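PDB 4D7W: sortase family protein from Streptococcus agalactiae, which probably acts as a class C sortase, a cysteine transpeptidase that takes part in assembling type 2B pili on the bacterial surface. Local coordinates for residues Arg3-Tyr8 and Lys74-His79; Asn52-Ile57 and Ser96-Gly101; Ser104-Leu109 and Tyr168-Thr173; Asp131-Ser136 and Tyr144-Ile149. One frame throughout, in Å; residues are numbered along the deposited sequence.

Contact 1 (Arg3-Tyr8 and Lys74-His79); sequences RAIMDY and KLPLYH
Ile5 and Pro76 meet at about a right angle where the N-terminal helix 3-13 lies on strand 73-79 of the sortase beta-barrel. The helix and strand segments cross at 67°, with axes 7.9 Å apart at closest approach. Ala4 and Ile5 are the helix residues that touch the strand. Ile5 does most of the work. Its CG1 branch stands anti to the carbonyl carbon (chi1 -65°) and the chain is extended beyond it. This sends CD1 across the backbone at the Leu75-Pro76 peptide. CD1 lies 3.8 Å from Pro76 N and 3.9 Å from Pro76 CD, so the proline ring meets it at the CD corner. On the other flank of CD1 lies the aliphatic part of Lys74. The lysine chain bends at chi3, and both CG and CE come to 4.0 Å from Ile5 CD1. The lysine thus acts here as a hydrocarbon arm. Tyr65 on the adjoining strand 62-68 also touches Ile5, which is buried. The segments meet by van der Waals contact, mostly between carbon atoms. At the solvent-facing side of the helix, Arg3 NH1 and Asp7 OD2 form a salt bridge one turn apart, though the arginine is poorly ordered. Further along the strand, the Tyr78 side chain reaches out toward the helix, bringing OH to Ala4. Ala4 faces the strand and touches both the proline and the tyrosine: its CB is 4.1 Å from Pro76 CG and 3.5 Å from Tyr78 OH.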
# COMPACT_ATOMS: atom_id res chain seq x y z
N ARG A 3 5.31 17.76 -1.42
CA ARG A 3 4.74 18.62 -0.39
C ARG A 3 3.73 17.86 0.48
O ARG A 3 3.59 18.15 1.67
CB ARG A 3 4.06 19.85 -1.03
CG ARG A 3 3.50 20.84 -0.02
CD ARG A 3 2.91 22.08 -0.68
NE ARG A 3 1.73 21.79 -1.50
CZ ARG A 3 0.49 21.62 -1.02
NH1 ARG A 3 0.26 21.71 0.28
NH2 ARG A 3 -0.51 21.36 -1.85
N ALA A 4 3.03 16.90 -0.12
CA ALA A 4 2.10 16.06 0.63
C ALA A 4 2.88 15.30 1.70
O ALA A 4 2.43 15.16 2.86
CB ALA A 4 1.37 15.11 -0.30
N ILE A 5 4.06 14.83 1.33
CA ILE A 5 4.84 14.04 2.27
C ILE A 5 5.38 14.94 3.37
O ILE A 5 5.31 14.59 4.55
CB ILE A 5 5.98 13.29 1.57
CG1 ILE A 5 5.39 12.25 0.60
CG2 ILE A 5 6.88 12.62 2.59
CD1 ILE A 5 6.42 11.44 -0.15
N MET A 6 5.90 16.10 2.99
CA MET A 6 6.40 17.06 3.98
C MET A 6 5.32 17.45 4.98
O MET A 6 5.56 17.45 6.19
CB MET A 6 6.93 18.32 3.29
CG MET A 6 8.23 18.10 2.52
SD MET A 6 9.00 19.64 1.97
CE MET A 6 7.79 20.26 0.79
N ASP A 7 4.12 17.78 4.48
CA ASP A 7 2.99 18.14 5.33
C ASP A 7 2.59 17.00 6.28
O ASP A 7 2.24 17.23 7.43
CB ASP A 7 1.77 18.52 4.48
CG ASP A 7 1.97 19.83 3.73
OD1 ASP A 7 2.81 20.66 4.17
OD2 ASP A 7 1.29 20.03 2.70
N TYR A 8 2.63 15.78 5.76
CA TYR A 8 2.31 14.61 6.56
C TYR A 8 3.33 14.42 7.67
O TYR A 8 2.98 14.20 8.83
CB TYR A 8 2.25 13.37 5.69
CG TYR A 8 2.05 12.09 6.47
CD1 TYR A 8 0.77 11.60 6.73
CD2 TYR A 8 3.14 11.36 6.93
CE1 TYR A 8 0.59 10.43 7.44
CE2 TYR A 8 2.97 10.18 7.63
CZ TYR A 8 1.71 9.72 7.89
OH TYR A 8 1.56 8.55 8.61
N LYS A 74 9.55 7.96 -4.26
CA LYS A 74 9.08 8.27 -2.92
C LYS A 74 7.76 9.00 -3.12
O LYS A 74 7.75 10.12 -3.62
CB LYS A 74 10.08 9.11 -2.14
CG LYS A 74 9.71 9.25 -0.67
CD LYS A 74 10.76 10.02 0.13
CE LYS A 74 10.41 11.51 0.26
NZ LYS A 74 11.06 12.17 1.44
N LEU A 75 6.66 8.33 -2.79
CA LEU A 75 5.32 8.87 -3.06
C LEU A 75 4.39 8.68 -1.88
O LEU A 75 4.52 7.70 -1.13
CB LEU A 75 4.70 8.20 -4.29
CG LEU A 75 5.27 8.48 -5.67
CD1 LEU A 75 4.73 7.46 -6.66
CD2 LEU A 75 4.93 9.88 -6.11
N PRO A 76 3.45 9.61 -1.72
CA PRO A 76 2.42 9.49 -0.67
C PRO A 76 1.40 8.40 -0.99
O PRO A 76 1.05 8.22 -2.16
CB PRO A 76 1.76 10.88 -0.66
CG PRO A 76 2.02 11.44 -2.05
CD PRO A 76 3.35 10.88 -2.47
N LEU A 77 0.96 7.68 0.04
CA LEU A 77 -0.02 6.59 -0.06
C LEU A 77 -1.38 7.05 0.40
O LEU A 77 -1.50 7.52 1.53
CB LEU A 77 0.38 5.40 0.82
CG LEU A 77 1.55 4.52 0.42
CD1 LEU A 77 1.72 3.44 1.48
CD2 LEU A 77 1.29 3.92 -0.95
N TYR A 78 -2.41 6.87 -0.42
CA TYR A 78 -3.75 7.30 -0.01
C TYR A 78 -4.74 6.14 0.16
O TYR A 78 -4.58 5.08 -0.45
CB TYR A 78 -4.29 8.32 -1.01
CG TYR A 78 -3.59 9.67 -0.94
CD1 TYR A 78 -2.42 9.90 -1.65
CD2 TYR A 78 -4.08 10.70 -0.14
CE1 TYR A 78 -1.76 11.12 -1.58
CE2 TYR A 78 -3.42 11.92 -0.06
CZ TYR A 78 -2.26 12.12 -0.79
OH TYR A 78 -1.60 13.31 -0.74
N HIS A 79 -5.77 6.36 0.98
CA HIS A 79 -6.93 5.46 1.02
C HIS A 79 -7.55 5.30 -0.36
O HIS A 79 -7.80 6.29 -1.05
CB HIS A 79 -8.01 5.99 1.98
CG HIS A 79 -7.65 5.91 3.44
ND1 HIS A 79 -6.83 6.83 4.06
CD2 HIS A 79 -8.02 5.03 4.40
CE1 HIS A 79 -6.71 6.52 5.34
NE2 HIS A 79 -7.42 5.43 5.57

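Contact 2 (Asn52-Ile57 and Ser96-Gly101); sequences NSQLAI and SSLPIG
Leu55 and Leu98 both carry CG anti to the carbonyl carbon, with chi1 of -62° and -59°. The two side chains point toward each other's loop and slide past each other in opposite directions. The CD1 branch of Leu55 does the touching. It lies 4.0 Å from Leu98 CB and 4.1 Å from Ile100 CG2, with the Pro99 ring more loosely beside it. In Ile100 it is CG1 that takes the position between backbone N and carbonyl carbon (chi1 59°), and CG2 is the branch that meets the leucine. Leu98 extends to a second neighbour. Its CD1 comes to 3.7 Å from Gln54 CB, and these two side chains cross at about a right angle. This buried contact joins the loop after helix 45-52 to the loop that leads into strand 105-115 of the sortase barrel. Helix 17-31 also borders it, with Tyr30 against Leu98 and Ala27 against Ile100. Ile137 of strand 132-137 touches Leu55, Pro99 and Ile100. Polar groups are met around the apolar centre. Gln54 bends at chi2, and its NE2 is hydrogen-bonded to Asp50 OD1. Gln54 O accepts a bond from His79 NE2. Leu98 N is held by Asn31 OD1, and the Gly101 N to Leu98 O bond within the loop is weak.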
# COMPACT_ATOMS: atom_id res chain seq x y z
N ASN A 52 -11.92 4.30 6.15
CA ASN A 52 -11.47 5.68 5.99
C ASN A 52 -10.95 6.32 7.28
O ASN A 52 -10.16 7.26 7.23
CB ASN A 52 -12.59 6.54 5.41
CG ASN A 52 -12.84 6.25 3.94
OD1 ASN A 52 -11.94 5.77 3.24
ND2 ASN A 52 -14.04 6.53 3.47
N SER A 53 -11.38 5.80 8.42
CA SER A 53 -10.91 6.31 9.70
C SER A 53 -9.59 5.69 10.12
O SER A 53 -9.01 6.11 11.13
CB SER A 53 -11.95 6.03 10.79
OG SER A 53 -11.95 4.64 11.13
N GLN A 54 -9.12 4.66 9.41
CA GLN A 54 -7.90 3.99 9.84
C GLN A 54 -6.69 4.75 9.30
O GLN A 54 -6.72 5.20 8.17
CB GLN A 54 -7.87 2.52 9.38
CG GLN A 54 -8.99 1.67 9.97
CD GLN A 54 -8.83 1.44 11.47
OE1 GLN A 54 -7.73 1.58 12.01
NE2 GLN A 54 -9.91 1.07 12.15
N LEU A 55 -5.65 4.88 10.12
CA LEU A 55 -4.39 5.52 9.73
C LEU A 55 -4.61 6.93 9.19
O LEU A 55 -3.91 7.38 8.28
CB LEU A 55 -3.66 4.66 8.68
CG LEU A 55 -3.27 3.27 9.21
CD1 LEU A 55 -2.52 2.48 8.14
CD2 LEU A 55 -2.43 3.44 10.45
N ALA A 56 -5.59 7.63 9.74
CA ALA A 56 -5.95 8.95 9.24
C ALA A 56 -5.55 9.99 10.27
O ALA A 56 -5.97 9.90 11.42
CB ALA A 56 -7.45 9.04 8.94
N ILE A 57 -4.74 10.98 9.88
CA ILE A 57 -4.38 12.05 10.81
C ILE A 57 -4.89 13.42 10.34
O ILE A 57 -4.59 14.44 10.97
CB ILE A 57 -2.88 12.16 11.02
CG1 ILE A 57 -2.20 12.68 9.76
CG2 ILE A 57 -2.29 10.81 11.46
CD1 ILE A 57 -0.69 12.78 9.90
N SER A 96 -8.13 -4.54 0.97
CA SER A 96 -6.95 -5.29 1.38
C SER A 96 -6.48 -4.84 2.75
O SER A 96 -6.98 -3.86 3.30
CB SER A 96 -5.81 -5.16 0.35
OG SER A 96 -5.31 -3.83 0.22
N SER A 97 -5.54 -5.57 3.34
CA SER A 97 -5.05 -5.23 4.67
C SER A 97 -4.34 -3.87 4.65
O SER A 97 -3.70 -3.52 3.65
CB SER A 97 -4.11 -6.31 5.20
OG SER A 97 -4.65 -7.61 5.03
N LEU A 98 -4.44 -3.10 5.73
CA LEU A 98 -3.67 -1.85 5.88
C LEU A 98 -2.17 -2.15 5.75
O LEU A 98 -1.72 -3.20 6.18
CB LEU A 98 -3.95 -1.18 7.25
CG LEU A 98 -5.42 -0.82 7.46
CD1 LEU A 98 -5.73 -0.41 8.93
CD2 LEU A 98 -5.82 0.28 6.48
N PRO A 99 -1.41 -1.21 5.17
CA PRO A 99 0.02 -1.41 4.88
C PRO A 99 0.95 -1.44 6.10
O PRO A 99 2.14 -1.24 5.93
CB PRO A 99 0.36 -0.22 3.97
CG PRO A 99 -0.67 0.81 4.31
CD PRO A 99 -1.92 0.02 4.55
N ILE A 100 0.43 -1.67 7.30
CA ILE A 100 1.30 -1.91 8.46
C ILE A 100 1.54 -3.41 8.67
O ILE A 100 2.17 -3.83 9.64
CB ILE A 100 0.72 -1.31 9.73
CG1 ILE A 100 -0.66 -1.91 10.02
CG2 ILE A 100 0.63 0.21 9.60
CD1 ILE A 100 -1.09 -1.81 11.48
N GLY A 101 1.01 -4.23 7.76
CA GLY A 101 1.21 -5.67 7.87
C GLY A 101 0.63 -6.25 9.15
O GLY A 101 -0.36 -5.73 9.69

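Contact 3 (Ser104-Leu109 and Tyr168-Thr173); sequences STHSIL and YQTLVT
His106 and Thr170 join through their side chains: His106 NE2 and Thr170 OG1 are 2.7 Å apart in a hydrogen bond in which either could be the donor. The hydroxyl meets the imidazole at its edge, near the ring plane. Over one face of the same ring lies Tyr168 CB, 3.8 Å from the centroid in a CH-pi contact. The tyrosine ring stands further off, T-shaped, its edge toward the histidine face, with the planes at 65°. The imidazole is thus gripped at an edge and covered on a face. His106 CG lies anti to the backbone N (chi1 -171°), which lays the ring along the strand pair toward Thr170. The other ring nitrogen, ND1, is bonded to Gln161 O, so both nitrogens have partners. Beneath these side chains run five backbone bonds of a parallel ladder. Ser107 bonds to the partner strand through both its backbone N and O, straddling Gln169: its N gives to Tyr168 O and its O accepts from Thr170 N at 2.9 Å. Water 1 donates to Thr105 OG1 and to Tyr168 O, bridging the strands at one end. On the opposite face, Leu109 and Leu171 lie side by side, Leu109 CB 3.8 Å from Leu171 CD2. Ile66 of strand 62-68 touches both. Further out, Arg187 makes a cation-pi contact with Tyr168, and Ser97 OG holds His106 N. Strands 105-115 and 167-175 are a parallel pair within the otherwise largely antiparallel sheet, a feature of the sortase beta-barrel.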
# COMPACT_ATOMS: atom_id res chain seq x y z
N SER A 104 -0.96 -12.86 8.92
CA SER A 104 -2.11 -13.17 8.08
C SER A 104 -2.69 -11.91 7.43
O SER A 104 -3.89 -11.64 7.55
CB SER A 104 -3.19 -13.87 8.92
OG SER A 104 -2.74 -15.11 9.43
N THR A 105 -1.84 -11.12 6.77
CA THR A 105 -2.30 -9.89 6.12
C THR A 105 -1.76 -9.83 4.70
O THR A 105 -0.77 -10.47 4.37
CB THR A 105 -1.86 -8.62 6.89
OG1 THR A 105 -0.43 -8.57 6.98
CG2 THR A 105 -2.47 -8.61 8.31
N HIS A 106 -2.44 -9.08 3.84
CA HIS A 106 -1.95 -8.86 2.49
C HIS A 106 -2.45 -7.50 2.07
O HIS A 106 -3.65 -7.31 1.86
CB HIS A 106 -2.40 -9.97 1.53
CG HIS A 106 -1.74 -9.89 0.18
ND1 HIS A 106 -1.87 -10.88 -0.77
CD2 HIS A 106 -0.93 -8.95 -0.37
CE1 HIS A 106 -1.18 -10.54 -1.86
NE2 HIS A 106 -0.61 -9.37 -1.64
N SER A 107 -1.53 -6.55 2.02
CA SER A 107 -1.82 -5.19 1.62
C SER A 107 -1.52 -5.04 0.12
O SER A 107 -0.49 -5.53 -0.35
CB SER A 107 -0.98 -4.22 2.44
OG SER A 107 -1.41 -2.88 2.23
N ILE A 108 -2.39 -4.34 -0.60
CA ILE A 108 -2.19 -4.14 -2.03
C ILE A 108 -2.17 -2.65 -2.37
O ILE A 108 -3.11 -1.92 -2.03
CB ILE A 108 -3.29 -4.82 -2.85
CG1 ILE A 108 -3.28 -6.32 -2.59
CG2 ILE A 108 -3.08 -4.56 -4.36
CD1 ILE A 108 -4.51 -7.04 -3.12
N LEU A 109 -1.10 -2.22 -3.03
CA LEU A 109 -0.87 -0.83 -3.39
C LEU A 109 -0.83 -0.70 -4.91
O LEU A 109 -0.13 -1.46 -5.58
CB LEU A 109 0.44 -0.34 -2.80
CG LEU A 109 0.58 -0.50 -1.29
CD1 LEU A 109 1.87 0.15 -0.83
CD2 LEU A 109 -0.63 0.09 -0.60
N TYR A 168 2.21 -10.13 3.62
CA TYR A 168 2.48 -9.79 2.21
C TYR A 168 2.09 -8.36 1.86
O TYR A 168 1.11 -7.85 2.38
CB TYR A 168 1.72 -10.72 1.26
CG TYR A 168 2.26 -12.13 1.15
CD1 TYR A 168 3.62 -12.38 1.08
CD2 TYR A 168 1.39 -13.22 1.09
CE1 TYR A 168 4.12 -13.67 0.96
CE2 TYR A 168 1.88 -14.51 0.98
CZ TYR A 168 3.24 -14.73 0.90
OH TYR A 168 3.72 -16.01 0.78
N GLN A 169 2.84 -7.75 0.95
CA GLN A 169 2.41 -6.52 0.32
C GLN A 169 2.70 -6.62 -1.18
O GLN A 169 3.82 -6.96 -1.56
CB GLN A 169 3.10 -5.31 0.94
CG GLN A 169 2.61 -3.95 0.47
CD GLN A 169 3.13 -2.83 1.35
OE1 GLN A 169 4.09 -2.14 0.98
NE2 GLN A 169 2.52 -2.64 2.52
N THR A 170 1.70 -6.36 -2.00
CA THR A 170 1.87 -6.43 -3.46
C THR A 170 1.75 -5.05 -4.07
O THR A 170 0.86 -4.28 -3.71
CB THR A 170 0.84 -7.38 -4.10
OG1 THR A 170 1.07 -8.70 -3.64
CG2 THR A 170 0.93 -7.37 -5.65
N LEU A 171 2.66 -4.73 -4.99
CA LEU A 171 2.60 -3.50 -5.74
C LEU A 171 2.09 -3.84 -7.14
O LEU A 171 2.60 -4.75 -7.79
CB LEU A 171 3.97 -2.80 -5.79
CG LEU A 171 4.71 -2.64 -4.45
CD1 LEU A 171 6.03 -1.94 -4.67
CD2 LEU A 171 3.84 -1.90 -3.37
N VAL A 172 1.05 -3.13 -7.58
CA VAL A 172 0.32 -3.45 -8.79
C VAL A 172 0.38 -2.29 -9.77
O VAL A 172 0.15 -1.14 -9.39
CB VAL A 172 -1.16 -3.76 -8.49
CG1 VAL A 172 -1.90 -4.13 -9.78
CG2 VAL A 172 -1.27 -4.88 -7.44
N THR A 173 0.67 -2.59 -11.03
CA THR A 173 0.56 -1.57 -12.06
C THR A 173 0.14 -2.24 -13.36
O THR A 173 -0.00 -3.47 -13.40
CB THR A 173 1.87 -0.79 -12.25
OG1 THR A 173 1.63 0.33 -13.10
CG2 THR A 173 2.98 -1.68 -12.84
O HOH W 1 0.11 -6.99 4.80

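Contact 4 (Asp131-Ser136 and Tyr144-Ile149); sequences DHWTVS and YQVDQI
The beta hairpin of strands 132-137 and 140-152 forms one part of the sortase barrel, and Trp133 pairs with Tyr144 across it as an antiparallel hydrogen-bonded pair. Trp133 N gives to Tyr144 O and Tyr144 N gives to Trp133 O, both at 2.9 Å. One step away, His132 and Gln145 form a non-hydrogen-bonded pair with CA atoms 4.4 Å apart. Beyond it, Val146 N is bonded to Asp131 O at 2.8 Å. On the side of the sheet that carries Trp133 and Tyr144, a chi1 of 72° puts the indole CG between the backbone N and the carbonyl carbon and turns the ring toward the other strand. Tyr144 CB lies over the indole face, 3.9 Å from the centroid of the six-membered ring, in a CH-pi contact. The tyrosine ring runs nearly parallel to the indole but is slid aside, and the two barely overlap. At the indole edge, in its plane, Val146 CG2 is 3.7 Å from Trp133 CZ3. On the other side of the sheet, His132 and Gln145 lie side by side and point the same way, with ring and amide planes 31° apart. The polar ends of Trp133 and Tyr144 are taken up by side chains of strand 167-175, which pairs with neither hairpin strand: Trp133 NE1 bonds to Gln169 OE1, and Tyr144 OH to Asp167 OD1. The indole is therefore held by a polar bond at NE1 and by carbon contacts at its face and edge, which together should fix its tilt in the buried interior.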
# COMPACT_ATOMS: atom_id res chain seq x y z
N ASP A 131 14.96 -7.50 -3.96
CA ASP A 131 14.95 -6.05 -3.76
C ASP A 131 14.02 -5.70 -2.61
O ASP A 131 13.12 -6.47 -2.29
CB ASP A 131 14.53 -5.33 -5.04
CG ASP A 131 15.58 -5.45 -6.15
OD1 ASP A 131 16.76 -5.71 -5.82
OD2 ASP A 131 15.23 -5.29 -7.33
N HIS A 132 14.24 -4.54 -2.00
CA HIS A 132 13.41 -4.06 -0.87
C HIS A 132 12.67 -2.77 -1.17
O HIS A 132 13.13 -1.94 -1.95
CB HIS A 132 14.27 -3.81 0.39
CG HIS A 132 14.95 -5.02 0.95
ND1 HIS A 132 15.43 -5.07 2.24
CD2 HIS A 132 15.23 -6.22 0.40
CE1 HIS A 132 15.98 -6.25 2.46
NE2 HIS A 132 15.87 -6.97 1.36
N TRP A 133 11.52 -2.58 -0.52
CA TRP A 133 10.96 -1.24 -0.36
C TRP A 133 10.47 -1.05 1.09
O TRP A 133 10.44 -2.00 1.89
CB TRP A 133 9.84 -0.97 -1.36
CG TRP A 133 8.56 -1.71 -1.11
CD1 TRP A 133 7.52 -1.31 -0.33
CD2 TRP A 133 8.16 -2.97 -1.68
NE1 TRP A 133 6.51 -2.23 -0.35
CE2 TRP A 133 6.87 -3.26 -1.18
CE3 TRP A 133 8.77 -3.86 -2.57
CZ2 TRP A 133 6.19 -4.43 -1.53
CZ3 TRP A 133 8.08 -5.02 -2.92
CH2 TRP A 133 6.81 -5.29 -2.40
N THR A 134 10.15 0.19 1.44
CA THR A 134 9.61 0.49 2.75
C THR A 134 8.38 1.37 2.61
O THR A 134 8.26 2.15 1.65
CB THR A 134 10.62 1.21 3.65
OG1 THR A 134 10.95 2.48 3.07
CG2 THR A 134 11.90 0.38 3.82
N VAL A 135 7.44 1.21 3.53
CA VAL A 135 6.36 2.15 3.70
C VAL A 135 6.57 2.78 5.08
O VAL A 135 6.94 2.10 6.05
CB VAL A 135 4.96 1.49 3.58
CG1 VAL A 135 4.74 0.95 2.16
CG2 VAL A 135 4.83 0.37 4.55
N SER A 136 6.39 4.09 5.14
CA SER A 136 6.57 4.83 6.38
C SER A 136 5.20 5.29 6.81
O SER A 136 4.49 5.93 6.05
CB SER A 136 7.52 6.00 6.17
OG SER A 136 8.73 5.53 5.60
N TYR A 144 9.55 -4.48 3.11
CA TYR A 144 9.09 -5.62 2.33
C TYR A 144 10.14 -5.98 1.30
O TYR A 144 10.84 -5.11 0.78
CB TYR A 144 7.73 -5.33 1.65
CG TYR A 144 6.62 -5.37 2.68
CD1 TYR A 144 6.33 -4.26 3.45
CD2 TYR A 144 5.91 -6.55 2.92
CE1 TYR A 144 5.34 -4.31 4.46
CE2 TYR A 144 4.93 -6.61 3.90
CZ TYR A 144 4.64 -5.49 4.66
OH TYR A 144 3.67 -5.55 5.63
N GLN A 145 10.26 -7.27 1.01
CA GLN A 145 11.29 -7.77 0.10
C GLN A 145 10.65 -8.57 -1.03
O GLN A 145 9.84 -9.47 -0.78
CB GLN A 145 12.29 -8.62 0.88
CG GLN A 145 13.20 -9.44 0.01
CD GLN A 145 14.10 -10.33 0.81
OE1 GLN A 145 14.06 -11.54 0.68
NE2 GLN A 145 14.92 -9.73 1.65
N VAL A 146 11.00 -8.25 -2.28
CA VAL A 146 10.36 -8.90 -3.41
C VAL A 146 10.62 -10.38 -3.37
O VAL A 146 11.77 -10.80 -3.23
CB VAL A 146 10.87 -8.34 -4.76
CG1 VAL A 146 10.17 -9.04 -5.92
CG2 VAL A 146 10.62 -6.85 -4.82
N ASP A 147 9.57 -11.18 -3.47
CA ASP A 147 9.76 -12.63 -3.51
C ASP A 147 8.99 -13.27 -4.63
O ASP A 147 9.13 -14.46 -4.87
CB ASP A 147 9.39 -13.27 -2.16
CG ASP A 147 7.87 -13.25 -1.86
OD1 ASP A 147 7.04 -12.99 -2.75
OD2 ASP A 147 7.52 -13.53 -0.69
N GLN A 148 8.15 -12.50 -5.33
CA GLN A 148 7.42 -13.06 -6.47
C GLN A 148 6.97 -11.97 -7.45
O GLN A 148 6.37 -10.98 -7.04
CB GLN A 148 6.20 -13.86 -5.98
CG GLN A 148 5.44 -14.58 -7.09
CD GLN A 148 4.20 -15.28 -6.57
OE1 GLN A 148 4.26 -16.46 -6.19
NE2 GLN A 148 3.08 -14.57 -6.55
N ILE A 149 7.23 -12.18 -8.73
CA ILE A 149 6.81 -11.23 -9.76
C ILE A 149 5.95 -11.94 -10.81
O ILE A 149 6.42 -12.87 -11.44
CB ILE A 149 8.02 -10.57 -10.44
CG1 ILE A 149 8.92 -9.92 -9.38
CG2 ILE A 149 7.56 -9.56 -11.47
CD1 ILE A 149 10.23 -9.38 -9.91

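Contacts 2 and 3 are buried, and contact 3 lies nearest the centre of the chain. Contacts 1 and 4 are only partly buried. Contacts 1 and 2 fasten the N-terminal region to the barrel with apolar side chains, whereas contacts 3 and 4 build the barrel itself through backbone ladders, parallel in one and antiparallel in the other. Contacts 1, 3 and 4 reach the same sheet. Leu77 of strand 73-79 packs against both Leu109 and Val135. Contact 4 is nested in the loop closed by contact 3, and Leu171 packs on Trp133 between them. Contact 2 meets contact 3 through polar groups, Ser96 and Ser97 holding strand 105-115.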